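PDB 2JJN: erythromycin C-12 hydroxylase from Saccharopolyspora erythraea, which hydroxylates the macrolactone ring of erythromycin D at C-12 to give erythromycin C, using a heme b group, molecular oxygen and NADPH. Local coordinates for residues A[41-46]-A[304-309]; A[60-65]-A[291-296]; A[384-389]-A[397-402]. The protein carries 2 engineered substitutions. All coordinates share one frame; numbering follows the deposited sequence.

Interaction 1: residues A[41-46]-A[304-309]; sequences QPVWQD and VPIPAD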
loop_
_atom_site.group_PDB
_atom_site.type_symbol
_atom_site.label_atom_id
_atom_site.label_comp_id
_atom_site.label_asym_id
_atom_site.label_seq_id
_atom_site.Cartn_x
_atom_site.Cartn_y
_atom_site.Cartn_z
ATOM N N GLN A 41 14.020 23.325 -0.527
ATOM C CA GLN A 41 13.545 23.260 0.861
ATOM C C GLN A 41 13.277 21.767 1.159
ATOM O O GLN A 41 12.145 21.324 1.282
ATOM C CB GLN A 41 12.258 24.087 1.012
ATOM C CG GLN A 41 11.783 24.297 2.436
ATOM C CD GLN A 41 12.563 25.363 3.184
ATOM O OE1 GLN A 41 11.999 26.416 3.553
ATOM N NE2 GLN A 41 13.851 25.096 3.435
ATOM N N PRO A 42 14.362 20.998 1.273
ATOM C CA PRO A 42 14.243 19.546 1.344
ATOM C C PRO A 42 13.686 19.014 2.669
ATOM O O PRO A 42 13.270 17.848 2.709
ATOM C CB PRO A 42 15.687 19.057 1.170
ATOM C CG PRO A 42 16.537 20.207 1.695
ATOM C CD PRO A 42 15.771 21.460 1.212
ATOM N N VAL A 43 13.596 19.868 3.676
ATOM C CA VAL A 43 12.954 19.532 4.985
ATOM C C VAL A 43 12.062 20.702 5.314
ATOM O O VAL A 43 12.566 21.807 5.572
ATOM C CB VAL A 43 14.013 19.304 6.088
ATOM C CG1 VAL A 43 13.335 18.971 7.411
ATOM C CG2 VAL A 43 14.962 18.190 5.666
ATOM N N TRP A 44 10.747 20.473 5.331
ATOM C CA TRP A 44 9.797 21.578 5.301
ATOM C C TRP A 44 8.766 21.390 6.422
ATOM O O TRP A 44 8.287 20.280 6.653
ATOM C CB TRP A 44 9.046 21.565 3.956
ATOM C CG TRP A 44 7.974 22.583 3.862
ATOM C CD1 TRP A 44 8.120 23.942 3.939
ATOM C CD2 TRP A 44 6.587 22.327 3.614
ATOM N NE1 TRP A 44 6.869 24.553 3.802
ATOM C CE2 TRP A 44 5.923 23.580 3.586
ATOM C CE3 TRP A 44 5.847 21.162 3.437
ATOM C CZ2 TRP A 44 4.514 23.682 3.375
ATOM C CZ3 TRP A 44 4.468 21.250 3.242
ATOM C CH2 TRP A 44 3.811 22.507 3.224
ATOM N N GLN A 45 8.405 22.478 7.103
ATOM C CA GLN A 45 7.446 22.422 8.200
ATOM C C GLN A 45 6.178 23.086 7.720
ATOM O O GLN A 45 6.210 24.236 7.272
ATOM C CB GLN A 45 8.020 23.247 9.360
ATOM C CG GLN A 45 7.111 23.271 10.587
ATOM C CD GLN A 45 7.613 24.216 11.678
ATOM O OE1 GLN A 45 7.322 24.053 12.913
ATOM N NE2 GLN A 45 8.343 25.202 11.267
ATOM N N ASP A 46 5.065 22.358 7.755
ATOM C CA ASP A 46 3.781 22.879 7.299
ATOM C C ASP A 46 3.006 23.659 8.360
ATOM O O ASP A 46 3.479 23.834 9.495
ATOM C CB ASP A 46 2.934 21.786 6.607
ATOM C CG ASP A 46 2.298 20.796 7.564
ATOM O OD1 ASP A 46 2.184 21.106 8.786
ATOM O OD2 ASP A 46 1.904 19.722 7.029
ATOM N N VAL A 304 18.696 20.589 9.099
ATOM C CA VAL A 304 17.495 21.355 9.449
ATOM C C VAL A 304 16.995 20.838 10.803
ATOM O O VAL A 304 16.769 19.620 10.955
ATOM C CB VAL A 304 16.382 21.192 8.391
ATOM C CG1 VAL A 304 15.138 22.011 8.813
ATOM C CG2 VAL A 304 16.910 21.719 7.028
ATOM N N PRO A 305 16.840 21.735 11.785
ATOM C CA PRO A 305 16.514 21.306 13.146
ATOM C C PRO A 305 15.030 20.993 13.270
ATOM O O PRO A 305 14.166 21.802 12.893
ATOM C CB PRO A 305 16.890 22.534 14.001
ATOM C CG PRO A 305 16.654 23.696 13.097
ATOM C CD PRO A 305 17.123 23.192 11.741
ATOM N N ILE A 306 14.754 19.778 13.745
ATOM C CA ILE A 306 13.388 19.323 13.991
ATOM C C ILE A 306 13.176 19.087 15.507
ATOM O O ILE A 306 13.975 18.458 16.135
ATOM C CB ILE A 306 13.088 18.036 13.207
ATOM C CG1 ILE A 306 13.293 18.235 11.706
ATOM C CG2 ILE A 306 11.633 17.637 13.467
ATOM C CD1 ILE A 306 13.067 16.930 10.856
ATOM N N PRO A 307 12.141 19.692 16.088
ATOM C CA PRO A 307 11.969 19.526 17.537
ATOM C C PRO A 307 11.452 18.140 17.906
ATOM O O PRO A 307 11.018 17.371 17.039
ATOM C CB PRO A 307 10.903 20.550 17.902
ATOM C CG PRO A 307 10.207 20.798 16.632
ATOM C CD PRO A 307 11.099 20.550 15.488
ATOM N N ALA A 308 11.479 17.863 19.209
ATOM C CA ALA A 308 10.858 16.628 19.737
ATOM C C ALA A 308 9.358 16.651 19.604
ATOM O O ALA A 308 8.706 17.715 19.608
ATOM C CB ALA A 308 11.232 16.490 21.224
ATOM N N ASP A 309 8.775 15.442 19.570
ATOM C CA ASP A 309 7.323 15.313 19.666
ATOM C C ASP A 309 6.552 15.983 18.540
ATOM O O ASP A 309 5.470 16.542 18.770
ATOM C CB ASP A 309 6.829 15.824 21.052
ATOM C CG ASP A 309 7.491 15.077 22.205
ATOM O OD1 ASP A 309 7.614 13.840 22.128
ATOM O OD2 ASP A 309 7.943 15.752 23.154
#

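Interaction 2: residues A[60-65]-A[291-296]; sequences QTVLRD and MQRTTT. With HEM (protoporphyrin IX containing Fe), chain B.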
loop_
_atom_site.group_PDB
_atom_site.type_symbol
_atom_site.label_atom_id
_atom_site.label_comp_id
_atom_site.label_asym_id
_atom_site.label_seq_id
_atom_site.Cartn_x
_atom_site.Cartn_y
_atom_site.Cartn_z
ATOM N N GLN A 60 15.521 7.847 3.625
ATOM C CA GLN A 60 16.119 6.626 4.192
ATOM C C GLN A 60 16.641 6.833 5.618
ATOM O O GLN A 60 16.499 5.959 6.470
ATOM C CB GLN A 60 17.246 6.163 3.278
ATOM C CG GLN A 60 16.747 5.594 1.974
ATOM C CD GLN A 60 17.892 4.963 1.168
ATOM O OE1 GLN A 60 17.742 3.873 0.632
ATOM N NE2 GLN A 60 18.994 5.674 1.033
ATOM N N THR A 61 17.231 7.985 5.887
ATOM C CA THR A 61 17.722 8.297 7.250
ATOM C C THR A 61 16.610 8.209 8.266
ATOM O O THR A 61 16.790 7.602 9.325
ATOM C CB THR A 61 18.377 9.667 7.256
ATOM O OG1 THR A 61 19.590 9.554 6.485
ATOM C CG2 THR A 61 18.674 10.177 8.655
ATOM N N VAL A 62 15.476 8.828 7.927
ATOM C CA VAL A 62 14.348 8.921 8.840
ATOM C C VAL A 62 13.790 7.526 9.086
ATOM O O VAL A 62 13.569 7.166 10.237
ATOM C CB VAL A 62 13.261 9.846 8.295
ATOM C CG1 VAL A 62 11.942 9.715 9.111
ATOM C CG2 VAL A 62 13.786 11.291 8.326
ATOM N N LEU A 63 13.545 6.791 8.008
ATOM C CA LEU A 63 12.981 5.441 8.169
ATOM C C LEU A 63 13.897 4.482 8.878
ATOM O O LEU A 63 13.420 3.576 9.615
ATOM C CB LEU A 63 12.528 4.854 6.822
ATOM C CG LEU A 63 11.456 5.670 6.099
ATOM C CD1 LEU A 63 11.125 5.165 4.670
ATOM C CD2 LEU A 63 10.188 5.765 6.979
ATOM N N ARG A 64 15.209 4.638 8.748
ATOM C CA ARG A 64 16.104 3.708 9.437
ATOM C C ARG A 64 16.134 3.885 10.937
ATOM O O ARG A 64 16.274 2.901 11.690
ATOM C CB ARG A 64 17.525 3.889 8.897
ATOM C CG ARG A 64 18.404 2.769 9.279
ATOM C CD ARG A 64 19.765 3.244 9.627
ATOM N NE ARG A 64 19.811 4.167 10.764
ATOM C CZ ARG A 64 19.716 3.821 12.051
ATOM N NH1 ARG A 64 19.551 2.548 12.425
ATOM N NH2 ARG A 64 19.786 4.766 12.976
ATOM N N ASP A 65 16.065 5.135 11.396
ATOM C CA ASP A 65 16.336 5.416 12.774
ATOM C C ASP A 65 15.052 5.361 13.582
ATOM O O ASP A 65 14.392 6.368 13.766
ATOM C CB ASP A 65 17.016 6.776 12.854
ATOM C CG ASP A 65 17.431 7.156 14.264
ATOM O OD1 ASP A 65 17.130 6.424 15.270
ATOM O OD2 ASP A 65 17.991 8.283 14.342
ATOM N N MET A 291 4.955 8.196 4.309
ATOM C CA MET A 291 4.810 7.480 5.582
ATOM C C MET A 291 5.015 8.455 6.711
ATOM O O MET A 291 5.649 9.444 6.502
ATOM C CB MET A 291 5.817 6.313 5.739
ATOM C CG MET A 291 5.407 5.110 4.945
ATOM S SD MET A 291 6.521 5.249 3.605
ATOM C CE MET A 291 7.899 4.339 4.284
ATOM N N GLN A 292 4.464 8.158 7.883
ATOM C CA GLN A 292 4.546 9.072 9.018
ATOM C C GLN A 292 5.357 8.499 10.136
ATOM O O GLN A 292 5.330 7.277 10.391
ATOM C CB GLN A 292 3.134 9.401 9.577
ATOM C CG GLN A 292 2.410 10.390 8.613
ATOM C CD GLN A 292 1.766 9.689 7.424
ATOM O OE1 GLN A 292 1.917 10.090 6.252
ATOM N NE2 GLN A 292 1.031 8.636 7.722
ATOM N N ARG A 293 6.116 9.392 10.765
ATOM C CA ARG A 293 6.900 9.090 12.003
ATOM C C ARG A 293 6.667 10.198 13.024
ATOM O O ARG A 293 6.135 11.254 12.685
ATOM C CB ARG A 293 8.407 8.937 11.701
ATOM C CG ARG A 293 8.716 7.845 10.689
ATOM C CD ARG A 293 8.393 6.470 11.334
ATOM N NE ARG A 293 8.923 5.338 10.557
ATOM C CZ ARG A 293 8.200 4.603 9.710
ATOM N NH1 ARG A 293 6.935 4.914 9.411
ATOM N NH2 ARG A 293 8.744 3.518 9.168
ATOM N N THR A 294 7.072 9.952 14.271
ATOM C CA THR A 294 7.025 11.033 15.272
ATOM C C THR A 294 8.396 11.132 15.930
ATOM O O THR A 294 8.969 10.126 16.302
ATOM C CB THR A 294 5.940 10.768 16.311
ATOM O OG1 THR A 294 6.144 9.482 16.902
ATOM C CG2 THR A 294 4.573 10.852 15.671
ATOM N N THR A 295 8.947 12.337 16.063
ATOM C CA THR A 295 10.263 12.437 16.697
ATOM C C THR A 295 10.151 12.196 18.206
ATOM O O THR A 295 9.216 12.673 18.870
ATOM C CB THR A 295 10.889 13.825 16.488
ATOM O OG1 THR A 295 9.980 14.820 16.936
ATOM C CG2 THR A 295 11.135 14.053 14.991
ATOM N N THR A 296 11.123 11.475 18.722
ATOM C CA THR A 296 11.146 11.190 20.176
ATOM C C THR A 296 12.044 12.167 20.934
ATOM O O THR A 296 12.098 12.127 22.165
ATOM C CB THR A 296 11.654 9.773 20.451
ATOM O OG1 THR A 296 13.003 9.610 19.988
ATOM C CG2 THR A 296 10.740 8.795 19.703
HETATM C CHA HEM B . 4.318 -2.274 5.749
HETATM C CHB HEM B . 3.673 -0.635 1.198
HETATM C CHC HEM B . 1.163 -4.644 0.143
HETATM C CHD HEM B . 1.115 -5.872 4.850
HETATM C C1A HEM B . 4.394 -1.551 4.575
HETATM C C2A HEM B . 5.138 -0.295 4.424
HETATM C C3A HEM B . 4.949 0.163 3.183
HETATM C C4A HEM B . 4.078 -0.771 2.496
HETATM C CMA HEM B . 5.508 1.466 2.571
HETATM C CAA HEM B . 6.016 0.362 5.505
HETATM C CBA HEM B . 5.189 1.192 6.470
HETATM C CGA HEM B . 6.059 2.059 7.383
HETATM O O1A HEM B . 7.317 2.004 7.281
HETATM O O2A HEM B . 5.449 2.767 8.244
HETATM C C1B HEM B . 2.936 -1.602 0.511
HETATM C C2B HEM B . 2.629 -1.561 -0.896
HETATM C C3B HEM B . 1.936 -2.683 -1.196
HETATM C C4B HEM B . 1.808 -3.430 0.050
HETATM C CMB HEM B . 3.098 -0.375 -1.766
HETATM C CAB HEM B . 1.313 -3.169 -2.520
HETATM C CBB HEM B . 1.898 -2.903 -3.642
HETATM C C1C HEM B . 0.931 -5.319 1.323
HETATM C C2C HEM B . 0.186 -6.562 1.439
HETATM C C3C HEM B . 0.170 -6.902 2.745
HETATM C C4C HEM B . 0.922 -5.890 3.490
HETATM C CMC HEM B . -0.436 -7.287 0.216
HETATM C CAC HEM B . -0.513 -8.097 3.439
HETATM C CBC HEM B . -0.550 -9.320 2.910
HETATM C C1D HEM B . 1.947 -4.994 5.476
HETATM C C2D HEM B . 2.188 -5.029 6.883
HETATM C C3D HEM B . 3.181 -3.947 7.158
HETATM C C4D HEM B . 3.451 -3.332 5.892
HETATM C CMD HEM B . 1.553 -5.996 7.927
HETATM C CAD HEM B . 3.779 -3.535 8.515
HETATM C CBD HEM B . 5.114 -4.256 8.780
HETATM C CGD HEM B . 5.729 -3.749 10.048
HETATM O O1D HEM B . 5.304 -2.711 10.583
HETATM O O2D HEM B . 6.672 -4.414 10.527
HETATM N NA HEM B . 3.766 -1.836 3.351
HETATM N NB HEM B . 2.386 -2.738 1.099
HETATM N NC HEM B . 1.329 -4.950 2.594
HETATM N ND HEM B . 2.720 -3.964 4.904
HETATM FE FE HEM B . 2.687 -3.441 2.941
HETATM O O HOH W 1 11.721 5.601 11.473
HETATM O O HOH W 2 11.042 2.807 10.835
HETATM O O HOH W 3 0.925 -2.167 3.377
#

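Interaction 3: residues A[384-389]-A[397-402]; sequences ERLRHF and RHLPVL. With SO4 (sulfate ion), chain C.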
loop_
_atom_site.group_PDB
_atom_site.type_symbol
_atom_site.label_atom_id
_atom_site.label_comp_id
_atom_site.label_asym_id
_atom_site.label_seq_id
_atom_site.Cartn_x
_atom_site.Cartn_y
_atom_site.Cartn_z
ATOM N N GLU A 384 -15.828 11.080 -18.523
ATOM C CA GLU A 384 -15.154 11.952 -17.547
ATOM C C GLU A 384 -13.667 11.612 -17.379
ATOM O O GLU A 384 -13.222 10.502 -17.721
ATOM C CB GLU A 384 -15.838 11.834 -16.191
ATOM C CG GLU A 384 -16.048 10.403 -15.773
ATOM C CD GLU A 384 -16.229 10.252 -14.289
ATOM O OE1 GLU A 384 -17.205 10.805 -13.742
ATOM O OE2 GLU A 384 -15.397 9.558 -13.671
ATOM N N ARG A 385 -12.908 12.582 -16.872
ATOM C CA ARG A 385 -11.550 12.327 -16.436
ATOM C C ARG A 385 -11.590 11.491 -15.179
ATOM O O ARG A 385 -12.630 11.372 -14.515
ATOM C CB ARG A 385 -10.798 13.638 -16.202
ATOM C CG ARG A 385 -10.749 14.481 -17.460
ATOM C CD ARG A 385 -9.471 15.273 -17.568
ATOM N NE ARG A 385 -8.295 14.423 -17.766
ATOM C CZ ARG A 385 -7.901 13.934 -18.944
ATOM N NH1 ARG A 385 -8.600 14.169 -20.054
ATOM N NH2 ARG A 385 -6.806 13.182 -19.010
ATOM N N LEU A 386 -10.460 10.882 -14.844
ATOM C CA LEU A 386 -10.455 9.959 -13.723
ATOM C C LEU A 386 -10.658 10.657 -12.408
ATOM O O LEU A 386 -10.257 11.819 -12.247
ATOM C CB LEU A 386 -9.144 9.186 -13.701
ATOM C CG LEU A 386 -8.913 8.326 -14.940
ATOM C CD1 LEU A 386 -7.482 7.811 -14.924
ATOM C CD2 LEU A 386 -9.848 7.157 -14.935
ATOM N N ARG A 387 -11.244 9.923 -11.468
ATOM C CA ARG A 387 -11.417 10.381 -10.117
ATOM C C ARG A 387 -10.225 9.889 -9.286
ATOM O O ARG A 387 -10.193 8.760 -8.843
ATOM C CB ARG A 387 -12.704 9.832 -9.517
ATOM C CG ARG A 387 -13.945 10.700 -9.729
ATOM C CD ARG A 387 -14.900 10.115 -10.747
ATOM N NE ARG A 387 -15.329 8.752 -10.428
ATOM C CZ ARG A 387 -16.473 8.216 -10.842
ATOM N NH1 ARG A 387 -17.320 8.929 -11.581
ATOM N NH2 ARG A 387 -16.780 6.969 -10.513
ATOM N N HIS A 388 -9.257 10.768 -9.096
ATOM C CA HIS A 388 -8.069 10.445 -8.293
ATOM C C HIS A 388 -8.379 10.535 -6.823
ATOM O O HIS A 388 -9.216 11.373 -6.393
ATOM C CB HIS A 388 -6.958 11.448 -8.601
ATOM C CG HIS A 388 -6.325 11.254 -9.925
ATOM N ND1 HIS A 388 -4.990 10.948 -10.065
ATOM C CD2 HIS A 388 -6.834 11.316 -11.177
ATOM C CE1 HIS A 388 -4.696 10.858 -11.348
ATOM N NE2 HIS A 388 -5.798 11.069 -12.045
ATOM N N PHE A 389 -7.736 9.675 -6.026
ATOM C CA PHE A 389 -7.711 9.919 -4.581
ATOM C C PHE A 389 -7.026 11.271 -4.330
ATOM O O PHE A 389 -6.032 11.641 -4.994
ATOM C CB PHE A 389 -6.963 8.799 -3.853
ATOM C CG PHE A 389 -7.708 7.504 -3.834
ATOM C CD1 PHE A 389 -8.771 7.306 -2.966
ATOM C CD2 PHE A 389 -7.394 6.482 -4.713
ATOM C CE1 PHE A 389 -9.461 6.118 -2.965
ATOM C CE2 PHE A 389 -8.096 5.261 -4.714
ATOM C CZ PHE A 389 -9.177 5.110 -3.839
ATOM N N ARG A 397 -9.789 6.150 -7.989
ATOM C CA ARG A 397 -10.869 5.418 -7.346
ATOM C C ARG A 397 -11.543 4.390 -8.268
ATOM O O ARG A 397 -12.008 3.354 -7.822
ATOM C CB ARG A 397 -11.936 6.395 -6.860
ATOM C CG ARG A 397 -11.391 7.315 -5.769
ATOM C CD ARG A 397 -12.119 8.666 -5.681
ATOM N NE ARG A 397 -13.544 8.472 -5.459
ATOM C CZ ARG A 397 -14.457 9.440 -5.561
ATOM N NH1 ARG A 397 -14.098 10.680 -5.865
ATOM N NH2 ARG A 397 -15.735 9.157 -5.346
ATOM N N HIS A 398 -11.568 4.745 -9.547
ATOM C CA HIS A 398 -12.039 3.869 -10.594
ATOM C C HIS A 398 -11.127 3.966 -11.768
ATOM O O HIS A 398 -10.357 4.927 -11.874
ATOM C CB HIS A 398 -13.457 4.284 -10.972
ATOM C CG HIS A 398 -14.410 4.031 -9.853
ATOM N ND1 HIS A 398 -14.826 2.759 -9.533
ATOM C CD2 HIS A 398 -14.913 4.854 -8.900
ATOM C CE1 HIS A 398 -15.573 2.804 -8.439
ATOM N NE2 HIS A 398 -15.667 4.068 -8.052
ATOM N N LEU A 399 -11.205 3.006 -12.665
ATOM C CA LEU A 399 -10.386 3.072 -13.870
ATOM C C LEU A 399 -11.174 2.405 -15.010
ATOM O O LEU A 399 -11.014 1.230 -15.317
ATOM C CB LEU A 399 -9.037 2.318 -13.645
ATOM C CG LEU A 399 -8.049 2.688 -14.763
ATOM C CD1 LEU A 399 -7.447 4.098 -14.552
ATOM C CD2 LEU A 399 -6.899 1.640 -14.888
ATOM N N PRO A 400 -12.069 3.169 -15.638
ATOM C CA PRO A 400 -12.763 2.644 -16.798
ATOM C C PRO A 400 -11.746 2.324 -17.855
ATOM O O PRO A 400 -10.848 3.137 -18.150
ATOM C CB PRO A 400 -13.650 3.830 -17.236
ATOM C CG PRO A 400 -13.712 4.738 -16.028
ATOM C CD PRO A 400 -12.428 4.554 -15.290
ATOM N N VAL A 401 -11.852 1.126 -18.402
ATOM C CA VAL A 401 -10.934 0.737 -19.476
ATOM C C VAL A 401 -11.698 0.202 -20.671
ATOM O O VAL A 401 -12.873 -0.192 -20.590
ATOM C CB VAL A 401 -9.939 -0.364 -18.979
ATOM C CG1 VAL A 401 -8.990 0.233 -17.915
ATOM C CG2 VAL A 401 -10.746 -1.570 -18.392
ATOM N N LEU A 402 -10.981 0.173 -21.794
ATOM C CA LEU A 402 -11.520 -0.385 -23.031
ATOM C C LEU A 402 -10.530 -1.412 -23.539
ATOM O O LEU A 402 -9.320 -1.130 -23.644
ATOM C CB LEU A 402 -11.703 0.718 -24.074
ATOM C CG LEU A 402 -12.713 1.817 -23.751
ATOM C CD1 LEU A 402 -12.526 3.037 -24.658
ATOM C CD2 LEU A 402 -14.124 1.289 -23.827
HETATM S S SO4 C . -6.693 11.834 -15.798
HETATM O O1 SO4 C . -7.966 11.501 -16.412
HETATM O O2 SO4 C . -6.900 11.974 -14.374
HETATM O O3 SO4 C . -6.181 13.087 -16.347
HETATM O O4 SO4 C . -5.678 10.813 -16.082
HETATM O O HOH W 4 -12.020 7.220 -11.866
#

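Interaction 1: residues A[41-46]-A[304-309]
Val43 meets Val304 and Ile306 in a small, purely apolar contact between two short strands. The valine pair carries most of it. CG1 of Val43 lies 3.8 Å from CG1 of Val304, and the two CB atoms, Val43 CB and Val304 CB, are also 3.8 Å apart. The two side chains lie alongside each other, running in opposite directions. In both valines CG1 is turned away from the backbone N (chi1 180° in each), which brings the two CG1 methyls together. CG2 of Val304 adds a further touch on the CB of Val43.

Ile306 adds a smaller contact. Its side chain is extended beyond CB (chi2 177°), which puts the CD1 methyl 4.0 Å from CG1 of Val43. That one methyl of Val43 thus touches both Val304 and Ile306.

Each strand is paired with another partner. Strand 43-45 is an outer strand of the five-stranded mixed P450 sheet and runs antiparallel to strand 51-53. Strand 304-306 forms a two-stranded hairpin with strand 299-301. Trp51 touches both Val43 and Val304, while Val301 touches Val43 and Ile306. The contact packs the hairpin against the edge of the mixed sheet, beside strand 51-53.

Interaction 2: residues A[60-65]-A[291-296]
Helix 60-64 crosses strand 291-295 at 66°, the axes approaching to 9.8 Å, and the CA atoms of Leu63 and Arg293 are the closest pair across the two segments. The strand belongs to the mixed sheet of the P450 fold, and its Arg293 binds a heme propionate.

Leu63 carries most of the apolar contact. Its CD2 methyl sits over one face of the Arg293 guanidinium, 3.5 Å from Arg293 NH2. The other methyl, CD1, faces Met291 CE, but their very short approach is doubtful, as Met291 has two conformers. Val62 adds CG1 against CG of Arg293, on the aliphatic part of the arginine.

The edge of the guanidinium is used for polar bonds. Arg293 NH2 donates to heme O1A at 2.8 Å, almost straight at 176°. NH1 of Arg293 donates to heme O2A at 2.9 Å and also to the carbonyl O of Gln292, a substrate-binding residue. A bend at chi2 (-68°) folds the arginine chain toward the propionate. His351, His95 and Arg99 also hydrogen-bond to the heme.

Two waters tie the arginine to carbonyls in the helix's last turn. One accepts from Arg293 NE and probably donates to Val62 O. The other accepts from Arg293 NH2 at 2.9 Å and donates to Leu63 O at 2.8 Å.

Interaction 3: residues A[384-389]-A[397-402]
The long loop of the beta hairpin formed by strands 378-379 and 400-402 closes here, its two arms running nearly antiparallel (163° apart). One backbone bond joins them: Arg397 N donates to Arg387 O at 2.8 Å. A water adds a second link, accepting from Arg387 N and donating to His398 O.

Phe389 offers a ring face to Arg397. CG of Arg397 stands 3.7 Å from the centroid of the Phe389 ring, a CH-pi contact. The side chains of Arg387 and Arg397 cross at about a right angle. In one of its two conformers, Arg387 NH2 comes 3.2 Å from CD2 of His398, with guanidinium and ring nearly perpendicular at 87°. This chain bends at chi2 and chi3, and its NH1 forms a salt bridge with Glu384 OE1, weak as a hydrogen bond. ND1 of His398 is bonded to Asp134.

Leu386 divides its methyls: CD1 meets Leu399 CD1 and CD2 meets Pro400 CD, both at 3.7 Å. A sulfate, probably from the crystallisation liquor, is held by Leu386 N, Arg385, His388 NE2 and Arg381.

The arrangement is that of a beta hairpin with a long loop, in a small antiparallel sheet of the P450 fold.

Interactions 1 and 2 are neighbours, with centres about 12 Å apart, and both reach the five-stranded mixed sheet. They touch directly: Thr295 OG1 lies 2.8 Å from Pro307 O, and Asp309 N lies 2.9 Å from Thr295 O, both probable hydrogen bonds. Along the chain, interaction 2 is nested inside the loop closed by interaction 1. Interaction 2 alone of the three reaches the heme, through Arg293; the Ile306 side chain of interaction 1 is about 9 Å from that of Arg293. Interaction 3 stands apart, its centre about 35 Å and 33 Å from those of interactions 1 and 2. Its Phe389 side chain is about 13 Å from the heme.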